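Local coordinates for surface protein VspA (Borrelia turicatae, PDB 1YJG) that is thought to aid evasion of host immunity as one of a family of antigenically distinct, alternately expressed outer-membrane lipoproteins, at residues Lys81-Lys95 and Gly128-Leu142. Sequence-based numbering, arbitrary orientation.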
ATOM      1  N   LYS A  81     -18.972  -3.228  11.205  1.00 13.73           N
ATOM      2  CA  LYS A  81     -18.301  -3.675   9.998  1.00 13.33           C
ATOM      3  C   LYS A  81     -16.811  -3.349  10.117  1.00 14.68           C
ATOM      4  O   LYS A  81     -15.971  -4.108   9.626  1.00 15.47           O
ATOM      5  CB  LYS A  81     -18.910  -3.032   8.762  1.00 16.05           C
ATOM      6  CG  LYS A  81     -20.222  -3.640   8.345  1.00 15.79           C
ATOM      7  CD  LYS A  81     -20.870  -2.842   7.221  1.00 14.59           C
ATOM      8  CE  LYS A  81     -21.962  -3.649   6.520  1.00 14.65           C
ATOM      9  NZ  LYS A  81     -23.198  -3.705   7.358  1.00 15.26           N
ATOM     10  N   ILE A  82     -16.495  -2.236  10.784  1.00 12.63           N
ATOM     11  CA  ILE A  82     -15.108  -1.815  10.999  1.00  9.35           C
ATOM     12  C   ILE A  82     -14.458  -2.803  11.939  1.00  7.89           C
ATOM     13  O   ILE A  82     -13.297  -3.119  11.770  1.00 13.17           O
ATOM     14  CB  ILE A  82     -15.014  -0.418  11.666  1.00  7.30           C
ATOM     15  CG1 ILE A  82     -15.441   0.688  10.716  1.00  6.15           C
ATOM     16  CG2 ILE A  82     -13.555  -0.130  12.168  1.00  6.95           C
ATOM     17  CD1 ILE A  82     -15.656   2.068  11.452  1.00  8.63           C
ATOM     18  N   THR A  83     -15.200  -3.246  12.956  1.00  7.36           N
ATOM     19  CA  THR A  83     -14.688  -4.199  13.944  1.00 10.92           C
ATOM     20  C   THR A  83     -14.357  -5.525  13.286  1.00 11.95           C
ATOM     21  O   THR A  83     -13.354  -6.139  13.625  1.00 15.86           O
ATOM     22  CB  THR A  83     -15.693  -4.383  15.109  1.00 13.30           C
ATOM     23  OG1 THR A  83     -15.772  -3.170  15.858  1.00 12.01           O
ATOM     24  CG2 THR A  83     -15.184  -5.399  16.141  1.00 15.06           C
ATOM     25  N   THR A  84     -15.196  -5.954  12.339  1.00  8.53           N
ATOM     26  CA  THR A  84     -14.959  -7.191  11.617  1.00 11.06           C
ATOM     27  C   THR A  84     -13.632  -7.057  10.860  1.00 12.96           C
ATOM     28  O   THR A  84     -12.840  -8.014  10.805  1.00 10.90           O
ATOM     29  CB  THR A  84     -16.116  -7.487  10.665  1.00  8.46           C
ATOM     30  OG1 THR A  84     -17.288  -7.747  11.441  1.00  6.39           O
ATOM     31  CG2 THR A  84     -15.890  -8.787   9.869  1.00 10.77           C
ATOM     32  N   VAL A  85     -13.366  -5.870  10.307  1.00 13.56           N
ATOM     33  CA  VAL A  85     -12.104  -5.655   9.587  1.00 13.95           C
ATOM     34  C   VAL A  85     -10.942  -5.679  10.574  1.00 12.75           C
ATOM     35  O   VAL A  85      -9.952  -6.359  10.331  1.00 14.91           O
ATOM     36  CB  VAL A  85     -12.013  -4.320   8.800  1.00 13.90           C
ATOM     37  CG1 VAL A  85     -10.819  -4.376   7.839  1.00 14.66           C
ATOM     38  CG2 VAL A  85     -13.301  -4.002   8.028  1.00 15.08           C
ATOM     39  N   LYS A  86     -11.079  -4.963  11.690  1.00 11.75           N
ATOM     40  CA  LYS A  86     -10.017  -4.910  12.696  1.00 15.09           C
ATOM     41  C   LYS A  86      -9.751  -6.248  13.389  1.00 13.99           C
ATOM     42  O   LYS A  86      -8.647  -6.474  13.853  1.00 13.98           O
ATOM     43  CB  LYS A  86     -10.237  -3.802  13.726  1.00 14.61           C
ATOM     44  CG  LYS A  86      -9.037  -3.677  14.671  1.00 14.81           C
ATOM     45  CD  LYS A  86      -8.873  -2.308  15.278  1.00 16.46           C
ATOM     46  CE  LYS A  86      -8.087  -2.377  16.586  1.00 16.16           C
ATOM     47  NZ  LYS A  86      -6.996  -3.403  16.586  1.00 16.56           N
ATOM     48  N   ASN A  87     -10.756  -7.119  13.468  1.00 16.87           N
ATOM     49  CA  ASN A  87     -10.591  -8.433  14.077  1.00 15.52           C
ATOM     50  C   ASN A  87      -9.687  -9.225  13.138  1.00 12.69           C
ATOM     51  O   ASN A  87      -8.838  -9.979  13.572  1.00 15.17           O
ATOM     52  CB  ASN A  87     -11.926  -9.208  14.197  1.00 16.70           C
ATOM     53  CG  ASN A  87     -12.854  -8.696  15.329  1.00 17.75           C
ATOM     54  OD1 ASN A  87     -12.445  -7.976  16.242  1.00 13.23           O
ATOM     55  ND2 ASN A  87     -14.121  -9.101  15.256  1.00 16.54           N
ATOM     56  N   ALA A  88      -9.887  -9.052  11.837  1.00 13.12           N
ATOM     57  CA  ALA A  88      -9.097  -9.761  10.838  1.00 14.22           C
ATOM     58  C   ALA A  88      -7.628  -9.325  10.815  1.00 14.48           C
ATOM     59  O   ALA A  88      -6.740 -10.172  10.784  1.00 12.89           O
ATOM     60  CB  ALA A  88      -9.734  -9.635   9.449  1.00 13.63           C
ATOM     61  N   SER A  89      -7.374  -8.020  10.838  1.00 12.58           N
ATOM     62  CA  SER A  89      -6.003  -7.507  10.828  1.00 12.31           C
ATOM     63  C   SER A  89      -5.273  -7.896  12.126  1.00 14.46           C
ATOM     64  O   SER A  89      -4.079  -8.181  12.112  1.00 14.49           O
ATOM     65  CB  SER A  89      -5.975  -5.987  10.617  1.00 14.16           C
ATOM     66  OG  SER A  89      -6.632  -5.289  11.658  1.00  7.95           O
ATOM     67  N   THR A  90      -5.995  -7.908  13.241  1.00 14.78           N
ATOM     68  CA  THR A  90      -5.426  -8.283  14.532  1.00 15.09           C
ATOM     69  C   THR A  90      -5.043  -9.764  14.454  1.00 15.10           C
ATOM     70  O   THR A  90      -3.978 -10.155  14.901  1.00 16.99           O
ATOM     71  CB  THR A  90      -6.446  -8.012  15.674  1.00 15.01           C
ATOM     72  OG1 THR A  90      -6.427  -6.618  16.011  1.00 12.66           O
ATOM     73  CG2 THR A  90      -6.051  -8.684  16.967  1.00 15.23           C
ATOM     74  N   SER A  91      -5.918 -10.567  13.855  1.00 16.18           N
ATOM     75  CA  SER A  91      -5.712 -12.011  13.682  1.00 14.06           C
ATOM     76  C   SER A  91      -4.477 -12.303  12.848  1.00 12.59           C
ATOM     77  O   SER A  91      -3.683 -13.189  13.172  1.00 10.90           O
ATOM     78  CB  SER A  91      -6.929 -12.644  13.009  1.00 15.09           C
ATOM     79  OG  SER A  91      -7.854 -13.079  13.981  1.00 19.94           O
ATOM     80  N   PHE A  92      -4.327 -11.570  11.753  1.00 13.43           N
ATOM     81  CA  PHE A  92      -3.177 -11.742  10.878  1.00 12.67           C
ATOM     82  C   PHE A  92      -1.883 -11.492  11.652  1.00 12.23           C
ATOM     83  O   PHE A  92      -0.944 -12.277  11.574  1.00 12.64           O
ATOM     84  CB  PHE A  92      -3.231 -10.769   9.690  1.00 14.66           C
ATOM     85  CG  PHE A  92      -2.002 -10.817   8.837  1.00 11.59           C
ATOM     86  CD1 PHE A  92      -1.895 -11.754   7.816  1.00 14.56           C
ATOM     87  CD2 PHE A  92      -0.926  -9.983   9.099  1.00 14.14           C
ATOM     88  CE1 PHE A  92      -0.756 -11.828   7.042  1.00 15.92           C
ATOM     89  CE2 PHE A  92       0.226 -10.058   8.330  1.00 16.51           C
ATOM     90  CZ  PHE A  92       0.311 -10.973   7.303  1.00 15.58           C
ATOM     91  N   LEU A  93      -1.840 -10.392  12.395  1.00 11.14           N
ATOM     92  CA  LEU A  93      -0.652 -10.028  13.176  1.00 13.28           C
ATOM     93  C   LEU A  93      -0.314 -11.048  14.270  1.00 13.50           C
ATOM     94  O   LEU A  93       0.840 -11.418  14.433  1.00 13.52           O
ATOM     95  CB  LEU A  93      -0.818  -8.634  13.798  1.00 11.51           C
ATOM     96  CG  LEU A  93      -1.049  -7.476  12.827  1.00 11.76           C
ATOM     97  CD1 LEU A  93      -1.379  -6.196  13.607  1.00 15.24           C
ATOM     98  CD2 LEU A  93       0.153  -7.261  11.926  1.00 10.08           C
ATOM     99  N   THR A  94      -1.327 -11.505  15.002  1.00 13.48           N
ATOM    100  CA  THR A  94      -1.146 -12.482  16.068  1.00 14.89           C
ATOM    101  C   THR A  94      -0.645 -13.818  15.491  1.00 15.84           C
ATOM    102  O   THR A  94       0.261 -14.450  16.044  1.00 13.57           O
ATOM    103  CB  THR A  94      -2.491 -12.696  16.819  1.00 16.67           C
ATOM    104  OG1 THR A  94      -2.843 -11.517  17.540  1.00 17.51           O
ATOM    105  CG2 THR A  94      -2.373 -13.746  17.914  1.00 19.08           C
ATOM    106  N   LYS A  95      -1.239 -14.234  14.379  1.00 14.59           N
ATOM    107  CA  LYS A  95      -0.865 -15.481  13.726  1.00 15.30           C
ATOM    108  C   LYS A  95       0.580 -15.427  13.218  1.00 13.66           C
ATOM    109  O   LYS A  95       1.353 -16.365  13.409  1.00 14.28           O
ATOM    110  CB  LYS A  95      -1.854 -15.799  12.586  1.00 14.52           C
ATOM    111  CG  LYS A  95      -1.472 -16.987  11.699  1.00 17.89           C
ATOM    112  CD  LYS A  95      -1.155 -18.275  12.484  1.00 20.29           C
ATOM    113  CE  LYS A  95      -2.387 -18.884  13.151  1.00 23.21           C
ATOM    114  NZ  LYS A  95      -3.277 -19.584  12.188  1.00 24.00           N
ATOM    115  N   GLY A 128      -0.834 -17.063   8.141  1.00 20.34           N
ATOM    116  CA  GLY A 128      -1.389 -15.730   7.965  1.00 13.80           C
ATOM    117  C   GLY A 128      -2.224 -15.471   6.721  1.00 13.76           C
ATOM    118  O   GLY A 128      -3.050 -14.579   6.724  1.00 15.94           O
ATOM    119  N   ALA A 129      -2.026 -16.235   5.655  1.00 16.79           N
ATOM    120  CA  ALA A 129      -2.787 -16.017   4.417  1.00 17.35           C
ATOM    121  C   ALA A 129      -4.314 -16.194   4.589  1.00 17.84           C
ATOM    122  O   ALA A 129      -5.094 -15.469   3.973  1.00 13.97           O
ATOM    123  CB  ALA A 129      -2.236 -16.870   3.283  1.00 14.96           C
ATOM    124  N   GLU A 130      -4.732 -17.140   5.430  1.00 17.79           N
ATOM    125  CA  GLU A 130      -6.153 -17.365   5.670  1.00 17.66           C
ATOM    126  C   GLU A 130      -6.753 -16.117   6.298  1.00 15.16           C
ATOM    127  O   GLU A 130      -7.823 -15.677   5.905  1.00 14.43           O
ATOM    128  CB  GLU A 130      -6.369 -18.554   6.601  1.00 19.40           C
ATOM    129  CG  GLU A 130      -7.818 -18.799   7.009  1.00 23.81           C
ATOM    130  CD  GLU A 130      -8.704 -19.311   5.871  1.00 27.53           C
ATOM    131  OE1 GLU A 130      -9.894 -19.582   6.133  1.00 32.78           O
ATOM    132  OE2 GLU A 130      -8.229 -19.450   4.719  1.00 28.65           O
ATOM    133  N   GLU A 131      -6.032 -15.546   7.264  1.00 14.74           N
ATOM    134  CA  GLU A 131      -6.471 -14.351   7.969  1.00 13.67           C
ATOM    135  C   GLU A 131      -6.519 -13.155   7.002  1.00 11.61           C
ATOM    136  O   GLU A 131      -7.371 -12.278   7.121  1.00 16.99           O
ATOM    137  CB  GLU A 131      -5.545 -14.059   9.162  1.00 14.64           C
ATOM    138  CG  GLU A 131      -5.654 -15.033  10.346  1.00 14.21           C
ATOM    139  CD  GLU A 131      -4.892 -16.352  10.165  1.00 15.54           C
ATOM    140  OE1 GLU A 131      -4.173 -16.522   9.159  1.00 11.58           O
ATOM    141  OE2 GLU A 131      -5.005 -17.242  11.044  1.00 14.95           O
ATOM    142  N   LEU A 132      -5.581 -13.130   6.062  1.00 10.91           N
ATOM    143  CA  LEU A 132      -5.474 -12.079   5.064  1.00  9.11           C
ATOM    144  C   LEU A 132      -6.656 -12.143   4.113  1.00 12.26           C
ATOM    145  O   LEU A 132      -7.142 -11.095   3.662  1.00 11.54           O
ATOM    146  CB  LEU A 132      -4.152 -12.192   4.318  1.00  8.57           C
ATOM    147  CG  LEU A 132      -3.854 -11.136   3.259  1.00 11.19           C
ATOM    148  CD1 LEU A 132      -3.882  -9.724   3.866  1.00 11.52           C
ATOM    149  CD2 LEU A 132      -2.517 -11.451   2.618  1.00 11.20           C
ATOM    150  N   ILE A 133      -7.124 -13.361   3.821  1.00 11.92           N
ATOM    151  CA  ILE A 133      -8.278 -13.558   2.944  1.00 13.59           C
ATOM    152  C   ILE A 133      -9.512 -12.971   3.621  1.00 14.02           C
ATOM    153  O   ILE A 133     -10.309 -12.287   2.984  1.00  8.89           O
ATOM    154  CB  ILE A 133      -8.508 -15.059   2.637  1.00 13.87           C
ATOM    155  CG1 ILE A 133      -7.551 -15.524   1.539  1.00 13.79           C
ATOM    156  CG2 ILE A 133      -9.973 -15.331   2.222  1.00 14.80           C
ATOM    157  CD1 ILE A 133      -7.527 -17.051   1.339  1.00 11.76           C
ATOM    158  N   LYS A 134      -9.671 -13.266   4.913  1.00 16.68           N
ATOM    159  CA  LYS A 134     -10.805 -12.763   5.694  1.00 17.47           C
ATOM    160  C   LYS A 134     -10.725 -11.240   5.798  1.00 15.05           C
ATOM    161  O   LYS A 134     -11.737 -10.556   5.773  1.00 13.17           O
ATOM    162  CB  LYS A 134     -10.843 -13.399   7.098  1.00 19.13           C
ATOM    163  CG  LYS A 134     -10.976 -14.934   7.065  1.00 23.63           C
ATOM    164  CD  LYS A 134     -11.334 -15.560   8.425  1.00 26.34           C
ATOM    165  CE  LYS A 134     -11.833 -17.008   8.280  1.00 27.29           C
ATOM    166  NZ  LYS A 134     -10.943 -17.987   8.982  1.00 29.11           N
ATOM    167  N   LEU A 135      -9.507 -10.714   5.885  1.00 14.28           N
ATOM    168  CA  LEU A 135      -9.291  -9.276   5.983  1.00 10.76           C
ATOM    169  C   LEU A 135      -9.746  -8.596   4.700  1.00 12.76           C
ATOM    170  O   LEU A 135     -10.285  -7.484   4.740  1.00  8.75           O
ATOM    171  CB  LEU A 135      -7.812  -8.994   6.224  1.00 13.02           C
ATOM    172  CG  LEU A 135      -7.291  -7.564   6.221  1.00  9.95           C
ATOM    173  CD1 LEU A 135      -8.056  -6.700   7.196  1.00 12.43           C
ATOM    174  CD2 LEU A 135      -5.795  -7.564   6.557  1.00  8.76           C
ATOM    175  N   ASN A 136      -9.507  -9.269   3.568  1.00 11.97           N
ATOM    176  CA  ASN A 136      -9.890  -8.769   2.250  1.00 12.58           C
ATOM    177  C   ASN A 136     -11.411  -8.757   2.123  1.00 13.41           C
ATOM    178  O   ASN A 136     -12.006  -7.799   1.648  1.00 11.94           O
ATOM    179  CB  ASN A 136      -9.281  -9.633   1.132  1.00 11.15           C
ATOM    180  CG  ASN A 136      -7.916  -9.126   0.660  1.00 13.89           C
ATOM    181  OD1 ASN A 136      -7.831  -8.328  -0.269  1.00 15.81           O
ATOM    182  ND2 ASN A 136      -6.846  -9.607   1.290  1.00 11.29           N
ATOM    183  N   THR A 137     -12.037  -9.848   2.534  1.00 16.79           N
ATOM    184  CA  THR A 137     -13.488  -9.972   2.482  1.00 14.40           C
ATOM    185  C   THR A 137     -14.128  -8.873   3.319  1.00 10.08           C
ATOM    186  O   THR A 137     -15.082  -8.228   2.895  1.00 12.41           O
ATOM    187  CB  THR A 137     -13.918 -11.334   3.058  1.00 10.42           C
ATOM    188  OG1 THR A 137     -13.574 -12.382   2.144  1.00 17.89           O
ATOM    189  CG2 THR A 137     -15.435 -11.435   3.200  1.00 13.71           C
ATOM    190  N   ALA A 138     -13.586  -8.675   4.514  1.00 10.27           N
ATOM    191  CA  ALA A 138     -14.088  -7.683   5.452  1.00  9.02           C
ATOM    192  C   ALA A 138     -13.951  -6.246   4.975  1.00 12.68           C
ATOM    193  O   ALA A 138     -14.870  -5.441   5.153  1.00 14.30           O
ATOM    194  CB  ALA A 138     -13.391  -7.860   6.795  1.00  8.91           C
ATOM    195  N   ILE A 139     -12.802  -5.915   4.387  1.00 13.62           N
ATOM    196  CA  ILE A 139     -12.563  -4.553   3.909  1.00 12.58           C
ATOM    197  C   ILE A 139     -13.396  -4.232   2.665  1.00 14.24           C
ATOM    198  O   ILE A 139     -13.793  -3.078   2.462  1.00  9.34           O
ATOM    199  CB  ILE A 139     -11.029  -4.280   3.694  1.00 10.42           C
ATOM    200  CG1 ILE A 139     -10.750  -2.779   3.569  1.00  9.10           C
ATOM    201  CG2 ILE A 139     -10.489  -5.014   2.467  1.00  9.80           C
ATOM    202  CD1 ILE A 139     -11.384  -1.909   4.647  1.00  6.66           C
ATOM    203  N   ASP A 140     -13.654  -5.245   1.833  1.00 12.49           N
ATOM    204  CA  ASP A 140     -14.454  -5.055   0.625  1.00 15.62           C
ATOM    205  C   ASP A 140     -15.832  -4.633   1.077  1.00 16.13           C
ATOM    206  O   ASP A 140     -16.427  -3.745   0.491  1.00 19.24           O
ATOM    207  CB  ASP A 140     -14.632  -6.355  -0.195  1.00 17.12           C
ATOM    208  CG  ASP A 140     -13.422  -6.720  -1.037  1.00 17.57           C
ATOM    209  OD1 ASP A 140     -12.535  -5.875  -1.272  1.00 20.39           O
ATOM    210  OD2 ASP A 140     -13.279  -7.866  -1.513  1.00 21.36           O
ATOM    211  N   ALA A 141     -16.340  -5.284   2.124  1.00 16.52           N
ATOM    212  CA  ALA A 141     -17.672  -4.973   2.646  1.00 15.52           C
ATOM    213  C   ALA A 141     -17.730  -3.573   3.232  1.00 16.69           C
ATOM    214  O   ALA A 141     -18.695  -2.834   3.001  1.00 16.97           O
ATOM    215  CB  ALA A 141     -18.108  -6.018   3.692  1.00 15.12           C
ATOM    216  N   LEU A 142     -16.704  -3.193   3.989  1.00 14.87           N
ATOM    217  CA  LEU A 142     -16.696  -1.866   4.584  1.00 10.87           C
ATOM    218  C   LEU A 142     -16.582  -0.779   3.524  1.00 13.15           C
ATOM    219  O   LEU A 142     -17.175   0.289   3.687  1.00 15.41           O
ATOM    220  CB  LEU A 142     -15.579  -1.725   5.627  1.00 11.92           C
ATOM    221  CG  LEU A 142     -15.485  -0.371   6.347  1.00  8.99           C
ATOM    222  CD1 LEU A 142     -16.772  -0.039   7.073  1.00  9.97           C
ATOM    223  CD2 LEU A 142     -14.325  -0.380   7.314  1.00  8.60           C
TER
HETATM  224  O   HOH W   1     -16.609  -5.287   7.264  1.00 24.06           O
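Val85 is a knob packed into the hole formed by Leu135, Ala138, Ile139 and Leu142. Its CG1, anti to the backbone N (chi1 -166°), lies 3.7 Å from Leu135 CD1 and also touches Ile139 CD1; CG2, beside the backbone N, meets Leu142 CD2 at 3.8 Å. A beta-branched residue suits the site because its two methyls diverge, and Leu135 and Leu142 each cross it at about a right angle. Leu142 also lays its CD2 3.7 Å from Ile82 CG1. Small residues let the backbones come close midway along: Ala88 CB rests 3.5 Å from Leu135 CA, and Ala138 faces Val85. Segments 81-95 and 129-142 run nearly antiparallel, at 163°, with their axes 8.3 Å apart at closest approach, and form one of the interfaces of the helical bundle in the core of this surface lipoprotein; helix 2-28 adds Phe10 against Ile82 and Val17 against Ile139, while Leu65 of helix 48-69 reaches Val85. Beside this apolar seam, one water donates to both Lys81 O and Ala138 O, tying the two backbones together. Toward the other end, Phe92 turns the edge of its ring to Gly128 O, with CD1 3.2 Å away. Gly128 occupies the N-cap position with a positive phi, a backbone shape that suits glycine. On the more exposed flank, the carboxylate of Glu131 takes a salt bridge from Lys95, whose chain, bent at chi2, chi3 and chi4, curls back to bring NZ 3.1 Å from OE2 on its syn side, 19° out of the carboxylate plane.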